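Local coordinates for alpha-1,3-glucanase (Streptomyces thermodiastaticus, PDB 7C7D), which probably hydrolyses alpha-1,3-glucan, as a thermostable glycosidase of family GH87 whose catalytic unit joins a beta-sheet domain to a parallel beta-helix, at residues V148-I153 against T298-S303; T158-D163 against D349-G354; F502-G507 against V530-E535. All blocks are in the same frame, centred on the assembly; numbering follows the deposited sequence.

Contact 1. Residues V148-I153 against T298-S303; sequences VDTGWI and TERVDS
Thr150 and Arg300, whose CA atoms lie 7.1 Å apart, face each other across two irregular backbones, and the chain of 148-153 curls into a type I beta turn from Thr150 to Ile153. A water ties the loops together by accepting the backbone N-H of Arg300 and donating to Asp149 O, while Val148 CG2 lies against Thr298 O. Arg300 and Trp152 carry most of the contact, the arginine side chain reaching across toward the turn. With CG anti to the backbone N (chi1 -177°) and the chain extended as far as NE, it presents its methylenes to Trp152 and Thr150. Trp152 CZ2 meets Arg300 CD at 3.6 Å, and Arg300 CB lies at the indole edge, in the plane of the ring. The indole stands almost perpendicular to the guanidinium (88°), and the methylenes of Arg300, not its flat group, make most of the approaches to it. Trp152 CH2 also comes within 3.1 Å of Arg300 O. On the turn side, Thr150 CB and Ile153 CG1 cover one face of the indole. Thr150 CG2 packs on Arg300 CD at 3.9 Å, and Ile153 CD1 sits over a guanidinium face, 3.6 Å from Arg300 NH1. Asp302 fixes the polar end from within its own loop: Arg300 NE donates to Asp302 OD1 at 2.9 Å in a salt bridge that uses the syn lone pair and is fairly straight (162°). Asp302 OD2 stands 3.0 Å from Trp152 NE1. Arg300 NH1 has a second carboxylate partner in Asp376. The contact is an interdomain seam, in which a loop of the D1 domain settles on a connection between strands 292-294 and 309-311 of the pectate lyase-like parallel beta-helix.

Contact 2. Residues T158-D163 against D349-G354; sequences THHFYD and DTTADG
Asp349 and Asp163 meet carboxylate against carboxylate, and the Asp349 side chain can be traced outward through the contact. Its CB lies 3.9 Å from Asp163 OD1. Beyond it, CG is swung anti to the carbonyl carbon (chi1 -53°), which brings the carboxylate over the backbone of Asp163: Asp349 OD1 is 3.5 Å from Asp163 CA, and Asp349 OD2 is 3.1 Å from Asp163 OD1. These two close carboxylate oxygens, Asp349 OD2 and Asp163 OD1, are both acceptors, and the carboxylate planes are turned 39° apart. Donors around them probably offset the repulsion: Asp349 OD2 takes bonds from Gln325 NE2 and Asn164 N, Asp349 OD1 from Asn373 ND2, and Asp163 OD1 is bonded to His326 NE2. Farther along, the imidazole of His160 is wedged against the other loop, with CE1 3.1 Å from Thr350 O. Its NE2 holds a water at 2.7 Å in the ring plane, which reaches Asp349 O through a weak bond, while ND1 is bonded to Asn402 OD1. A second water links His159 NE2 to Thr351 O, to which it donates at 2.7 Å. This buried interface fits the lead-in to strand 163-169 of the D1 domain onto the loop between strands 341-348 and 355-357, where two walls of the beta-helix join.

Contact 3. Residues F502-G507 against V530-E535; sequences FEFVSG and VVVQAE
In both Glu503 (chi1 176°) and Gln533 (chi1 -179°) CG is anti to the backbone N and the chain beyond is extended, which lays the two side chains alongside each other, pointing the same way. Glu503 OE2 comes to 3.5 Å from Gln533 NE2, whose hydrogen bond runs to Glu535 OE1 (2.8 Å, 153°), meeting that oxygen from above its carboxylate plane. Glu503 OE1 accepts from Gly472 N, and Gln533 NE2 also bonds Pro470 O. Beneath these polar groups the strands pair in parallel, as successive coils of a right-handed parallel beta-helix do: Phe502 N and Phe504 N donate to Val531 O and Gln533 O, and Gln533 N and Glu535 N return bonds to Phe502 O and Phe504 O. Replacing Glu503 by alanine removes the carboxylate, which would probably leave Gly472 N without its acceptor and open a gap beside the Gln533 amide. On the opposite face, which looks into the helix, Val532 CG1 lies at the ring edge of Phe504, 3.8 Å from CE2, and the Phe502 ring packs on Val519, Ala522 and Val524; at the corner before the strand, Val531 CG1 lies 4.3 Å from Phe502 CD2.

How the contacts relate
Contacts 1 and 2 belong to one interface between the D1 domain and the beta-helix: their centres are 10 Å apart, their segments alternate along the chain, and Val148 N and His159 O probably bond directly between them. Contact 1 is its partly exposed portion, where a tryptophan and an arginine meet at the surface, whereas contact 2 is wholly buried and relies on carboxylates, histidines and bridging waters. Contact 3 lies apart, about 30 and 28 Å from the other two between centres, within the beta-helix alone. There polar and apolar groups are sorted onto separate faces and direct backbone hydrogen bonds join the segments, whereas at the domain seam water bridges and side-chain packing do so.

Contact 1. Residues V148-I153 against T298-S303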
# COMPACT_ATOMS: atom_id res chain seq x y z
N VAL A 148 -2.90 -16.35 3.81
CA VAL A 148 -2.98 -15.85 5.17
C VAL A 148 -4.44 -15.83 5.58
O VAL A 148 -5.29 -15.30 4.87
CB VAL A 148 -2.37 -14.44 5.25
CG1 VAL A 148 -2.59 -13.83 6.62
CG2 VAL A 148 -0.89 -14.47 4.90
N ASP A 149 -4.72 -16.41 6.75
CA ASP A 149 -6.04 -16.35 7.36
C ASP A 149 -6.03 -15.33 8.49
O ASP A 149 -5.07 -15.25 9.26
CB ASP A 149 -6.41 -17.72 7.94
CG ASP A 149 -6.89 -18.69 6.90
OD1 ASP A 149 -7.35 -18.23 5.83
OD2 ASP A 149 -6.82 -19.91 7.15
N THR A 150 -7.12 -14.56 8.58
CA THR A 150 -7.35 -13.64 9.69
C THR A 150 -8.81 -13.81 10.14
O THR A 150 -9.65 -12.95 9.90
CB THR A 150 -7.04 -12.19 9.30
OG1 THR A 150 -7.88 -11.79 8.20
CG2 THR A 150 -5.58 -12.01 8.91
N GLY A 151 -9.09 -14.94 10.79
CA GLY A 151 -10.45 -15.26 11.19
C GLY A 151 -11.06 -14.30 12.18
O GLY A 151 -12.29 -14.26 12.31
N TRP A 152 -10.24 -13.52 12.89
CA TRP A 152 -10.75 -12.56 13.85
C TRP A 152 -11.23 -11.27 13.19
O TRP A 152 -11.81 -10.42 13.88
CB TRP A 152 -9.67 -12.22 14.88
CG TRP A 152 -8.56 -11.40 14.30
CD1 TRP A 152 -8.49 -10.04 14.24
CD2 TRP A 152 -7.37 -11.89 13.67
NE1 TRP A 152 -7.33 -9.65 13.62
CE2 TRP A 152 -6.62 -10.77 13.27
CE3 TRP A 152 -6.86 -13.17 13.42
CZ2 TRP A 152 -5.39 -10.88 12.62
CZ3 TRP A 152 -5.64 -13.28 12.78
CH2 TRP A 152 -4.92 -12.15 12.39
N ILE A 153 -10.98 -11.09 11.90
CA ILE A 153 -11.46 -9.92 11.16
C ILE A 153 -12.78 -10.30 10.52
O ILE A 153 -12.79 -11.11 9.57
CB ILE A 153 -10.44 -9.46 10.11
CG1 ILE A 153 -9.12 -9.08 10.79
CG2 ILE A 153 -10.99 -8.28 9.33
CD1 ILE A 153 -8.10 -8.47 9.86
N THR A 298 5.00 -14.98 7.85
CA THR A 298 4.06 -15.70 7.01
C THR A 298 2.64 -15.64 7.54
O THR A 298 1.74 -16.25 6.95
CB THR A 298 4.49 -17.17 6.86
OG1 THR A 298 4.30 -17.83 8.11
CG2 THR A 298 5.96 -17.27 6.47
N GLU A 299 2.41 -14.91 8.63
CA GLU A 299 1.10 -14.85 9.24
C GLU A 299 0.94 -13.47 9.84
O GLU A 299 1.87 -12.67 9.88
CB GLU A 299 0.96 -15.92 10.32
CG GLU A 299 2.00 -15.78 11.40
CD GLU A 299 2.23 -17.07 12.14
OE1 GLU A 299 1.29 -17.89 12.25
OE2 GLU A 299 3.37 -17.27 12.61
N ARG A 300 -0.27 -13.19 10.33
CA ARG A 300 -0.57 -11.93 11.00
C ARG A 300 -0.87 -12.23 12.46
O ARG A 300 -1.93 -12.77 12.78
CB ARG A 300 -1.73 -11.22 10.32
CG ARG A 300 -2.02 -9.88 10.94
CD ARG A 300 -3.17 -9.24 10.25
NE ARG A 300 -3.54 -8.00 10.90
CZ ARG A 300 -4.32 -7.08 10.35
NH1 ARG A 300 -4.79 -7.28 9.13
NH2 ARG A 300 -4.60 -5.97 11.01
N VAL A 301 0.08 -11.90 13.33
CA VAL A 301 -0.07 -12.02 14.78
C VAL A 301 -0.15 -10.60 15.32
O VAL A 301 0.87 -9.92 15.45
CB VAL A 301 1.08 -12.81 15.41
CG1 VAL A 301 0.84 -13.02 16.90
CG2 VAL A 301 1.27 -14.15 14.70
N ASP A 302 -1.36 -10.15 15.64
CA ASP A 302 -1.55 -8.73 15.93
C ASP A 302 -0.75 -8.30 17.16
O ASP A 302 -0.28 -7.16 17.22
CB ASP A 302 -3.03 -8.39 16.07
CG ASP A 302 -3.69 -8.15 14.72
OD1 ASP A 302 -2.95 -7.92 13.73
OD2 ASP A 302 -4.94 -8.18 14.64
N SER A 303 -0.56 -9.20 18.12
CA SER A 303 0.14 -8.88 19.36
C SER A 303 1.66 -8.96 19.24
O SER A 303 2.36 -8.65 20.22
CB SER A 303 -0.32 -9.81 20.49
OG SER A 303 -0.08 -11.17 20.16
O HOH W 1 -2.35 -15.21 10.07

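Contact 2. Residues T158-D163 against D349-G354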
# COMPACT_ATOMS: atom_id res chain seq x y z
N THR A 158 -9.58 -16.11 3.42
CA THR A 158 -8.17 -16.38 3.13
C THR A 158 -7.71 -15.44 2.02
O THR A 158 -8.43 -15.19 1.05
CB THR A 158 -7.98 -17.82 2.66
OG1 THR A 158 -8.59 -18.71 3.59
CG2 THR A 158 -6.49 -18.14 2.57
N HIS A 159 -6.51 -14.90 2.18
CA HIS A 159 -6.07 -13.83 1.30
C HIS A 159 -4.56 -13.90 1.15
O HIS A 159 -3.91 -14.84 1.61
CB HIS A 159 -6.59 -12.47 1.78
CG HIS A 159 -6.22 -12.14 3.20
ND1 HIS A 159 -6.96 -12.58 4.28
CD2 HIS A 159 -5.20 -11.41 3.71
CE1 HIS A 159 -6.41 -12.13 5.39
NE2 HIS A 159 -5.34 -11.42 5.08
N HIS A 160 -3.99 -12.89 0.49
CA HIS A 160 -2.54 -12.77 0.36
C HIS A 160 -1.97 -13.91 -0.50
O HIS A 160 -1.02 -14.59 -0.12
CB HIS A 160 -1.88 -12.72 1.74
CG HIS A 160 -0.62 -11.92 1.81
ND1 HIS A 160 -0.60 -10.55 1.75
CD2 HIS A 160 0.66 -12.31 1.99
CE1 HIS A 160 0.65 -10.13 1.87
NE2 HIS A 160 1.43 -11.18 2.02
N PHE A 161 -2.58 -14.12 -1.68
CA PHE A 161 -2.21 -15.25 -2.53
C PHE A 161 -0.91 -15.01 -3.28
O PHE A 161 -0.25 -15.98 -3.68
CB PHE A 161 -3.30 -15.50 -3.56
CG PHE A 161 -4.67 -15.63 -2.98
CD1 PHE A 161 -4.91 -16.48 -1.91
CD2 PHE A 161 -5.73 -14.90 -3.50
CE1 PHE A 161 -6.18 -16.60 -1.37
CE2 PHE A 161 -6.99 -15.01 -2.96
CZ PHE A 161 -7.22 -15.86 -1.90
N TYR A 162 -0.55 -13.76 -3.52
CA TYR A 162 0.60 -13.42 -4.35
C TYR A 162 1.80 -13.10 -3.48
O TYR A 162 1.73 -13.04 -2.25
CB TYR A 162 0.25 -12.25 -5.29
CG TYR A 162 -0.79 -12.61 -6.33
CD1 TYR A 162 -2.15 -12.57 -6.03
CD2 TYR A 162 -0.42 -13.03 -7.61
CE1 TYR A 162 -3.10 -12.92 -6.96
CE2 TYR A 162 -1.36 -13.40 -8.55
CZ TYR A 162 -2.71 -13.34 -8.22
OH TYR A 162 -3.65 -13.72 -9.15
N ASP A 163 2.92 -12.88 -4.15
CA ASP A 163 4.22 -12.61 -3.54
C ASP A 163 5.05 -11.95 -4.63
O ASP A 163 4.70 -12.02 -5.81
CB ASP A 163 4.85 -13.94 -3.11
CG ASP A 163 6.12 -13.75 -2.33
OD1 ASP A 163 6.11 -12.91 -1.41
OD2 ASP A 163 7.11 -14.47 -2.63
N ASP A 349 4.47 -7.10 0.16
CA ASP A 349 4.19 -8.40 0.77
C ASP A 349 4.28 -8.32 2.30
O ASP A 349 5.16 -8.91 2.94
CB ASP A 349 5.15 -9.49 0.26
CG ASP A 349 5.21 -9.58 -1.25
OD1 ASP A 349 4.15 -9.48 -1.92
OD2 ASP A 349 6.32 -9.81 -1.77
N THR A 350 3.35 -7.58 2.88
CA THR A 350 3.25 -7.48 4.33
C THR A 350 1.92 -8.07 4.76
O THR A 350 0.92 -7.93 4.07
CB THR A 350 3.41 -6.03 4.83
OG1 THR A 350 2.39 -5.19 4.25
CG2 THR A 350 4.77 -5.46 4.45
N THR A 351 1.90 -8.77 5.90
CA THR A 351 0.66 -9.41 6.29
C THR A 351 -0.33 -8.46 6.95
O THR A 351 -1.49 -8.84 7.15
CB THR A 351 0.91 -10.64 7.17
OG1 THR A 351 1.60 -10.24 8.35
CG2 THR A 351 1.71 -11.69 6.41
N ALA A 352 0.09 -7.24 7.27
CA ALA A 352 -0.82 -6.20 7.73
C ALA A 352 -0.48 -4.90 7.01
O ALA A 352 -0.07 -4.93 5.84
CB ALA A 352 -0.80 -6.07 9.26
N ASP A 353 -0.64 -3.75 7.68
CA ASP A 353 -0.49 -2.46 7.01
C ASP A 353 0.93 -2.26 6.49
O ASP A 353 1.91 -2.77 7.04
CB ASP A 353 -0.76 -1.32 8.01
CG ASP A 353 -2.22 -1.17 8.40
OD1 ASP A 353 -3.05 -2.05 8.13
OD2 ASP A 353 -2.54 -0.12 8.99
N GLY A 354 1.05 -1.43 5.45
CA GLY A 354 2.37 -1.02 5.02
C GLY A 354 3.01 -0.05 6.00
O GLY A 354 4.14 -0.25 6.46
O HOH W 2 -4.06 -9.59 6.73
O HOH W 3 3.96 -11.78 2.72

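Contact 3. Residues F502-G507 against V530-E535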
# COMPACT_ATOMS: atom_id res chain seq x y z
N PHE A 502 -18.04 8.14 -5.11
CA PHE A 502 -17.99 8.82 -3.81
C PHE A 502 -19.05 8.22 -2.90
O PHE A 502 -20.20 8.07 -3.31
CB PHE A 502 -18.27 10.32 -3.97
CG PHE A 502 -17.27 11.05 -4.81
CD1 PHE A 502 -16.04 11.44 -4.29
CD2 PHE A 502 -17.56 11.38 -6.13
CE1 PHE A 502 -15.12 12.12 -5.05
CE2 PHE A 502 -16.64 12.07 -6.91
CZ PHE A 502 -15.41 12.43 -6.37
N GLU A 503 -18.66 7.90 -1.66
CA GLU A 503 -19.59 7.36 -0.68
C GLU A 503 -19.55 8.21 0.58
O GLU A 503 -18.47 8.55 1.08
CB GLU A 503 -19.22 5.92 -0.32
CG GLU A 503 -20.09 5.34 0.78
CD GLU A 503 -19.63 3.99 1.28
OE1 GLU A 503 -18.51 3.55 0.94
OE2 GLU A 503 -20.40 3.37 2.04
N PHE A 504 -20.73 8.57 1.09
CA PHE A 504 -20.87 9.30 2.34
C PHE A 504 -21.74 8.45 3.24
O PHE A 504 -22.88 8.12 2.89
CB PHE A 504 -21.46 10.69 2.06
CG PHE A 504 -20.69 11.43 1.02
CD1 PHE A 504 -19.43 11.91 1.29
CD2 PHE A 504 -21.18 11.55 -0.27
CE1 PHE A 504 -18.68 12.55 0.33
CE2 PHE A 504 -20.43 12.19 -1.25
CZ PHE A 504 -19.19 12.70 -0.94
N VAL A 505 -21.19 8.04 4.38
CA VAL A 505 -21.83 6.99 5.17
C VAL A 505 -21.52 7.24 6.63
O VAL A 505 -20.51 7.85 6.98
CB VAL A 505 -21.36 5.60 4.69
CG1 VAL A 505 -19.87 5.40 4.95
CG2 VAL A 505 -22.17 4.48 5.32
N SER A 506 -22.42 6.78 7.50
CA SER A 506 -22.13 6.65 8.92
C SER A 506 -22.13 5.14 9.16
O SER A 506 -23.17 4.53 9.39
CB SER A 506 -23.17 7.39 9.74
OG SER A 506 -22.76 7.52 11.09
N GLY A 507 -20.94 4.55 9.07
CA GLY A 507 -20.80 3.13 8.81
C GLY A 507 -21.21 2.21 9.95
O GLY A 507 -21.37 1.01 9.71
N VAL A 530 -23.17 4.15 -8.83
CA VAL A 530 -23.54 5.56 -8.72
C VAL A 530 -22.31 6.42 -8.49
O VAL A 530 -21.32 6.00 -7.88
CB VAL A 530 -24.59 5.80 -7.61
CG1 VAL A 530 -25.88 5.06 -7.93
CG2 VAL A 530 -24.05 5.37 -6.24
N VAL A 531 -22.39 7.67 -8.97
CA VAL A 531 -21.31 8.62 -8.70
C VAL A 531 -21.29 9.01 -7.23
O VAL A 531 -20.21 9.15 -6.63
CB VAL A 531 -21.42 9.84 -9.65
CG1 VAL A 531 -20.34 10.86 -9.32
CG2 VAL A 531 -21.29 9.37 -11.09
N VAL A 532 -22.46 9.19 -6.62
CA VAL A 532 -22.58 9.57 -5.22
C VAL A 532 -23.50 8.57 -4.53
O VAL A 532 -24.68 8.44 -4.89
CB VAL A 532 -23.13 11.00 -5.04
CG1 VAL A 532 -23.31 11.30 -3.55
CG2 VAL A 532 -22.19 12.01 -5.67
N GLN A 533 -22.96 7.86 -3.53
CA GLN A 533 -23.71 6.93 -2.70
C GLN A 533 -23.83 7.59 -1.33
O GLN A 533 -22.88 7.57 -0.54
CB GLN A 533 -22.96 5.60 -2.63
CG GLN A 533 -23.64 4.51 -1.82
CD GLN A 533 -22.84 3.23 -1.81
OE1 GLN A 533 -22.44 2.72 -2.87
NE2 GLN A 533 -22.59 2.69 -0.63
N ALA A 534 -24.98 8.22 -1.07
CA ALA A 534 -25.19 9.03 0.13
C ALA A 534 -26.10 8.26 1.09
O ALA A 534 -27.30 8.09 0.83
CB ALA A 534 -25.80 10.38 -0.22
N GLU A 535 -25.53 7.83 2.21
CA GLU A 535 -26.25 7.02 3.18
C GLU A 535 -26.20 7.58 4.59
O GLU A 535 -26.79 6.99 5.50
CB GLU A 535 -25.70 5.59 3.18
CG GLU A 535 -25.89 4.92 1.85
CD GLU A 535 -25.37 3.52 1.86
OE1 GLU A 535 -24.16 3.34 1.62
OE2 GLU A 535 -26.16 2.59 2.14
O HOH W 4 -25.00 5.71 7.17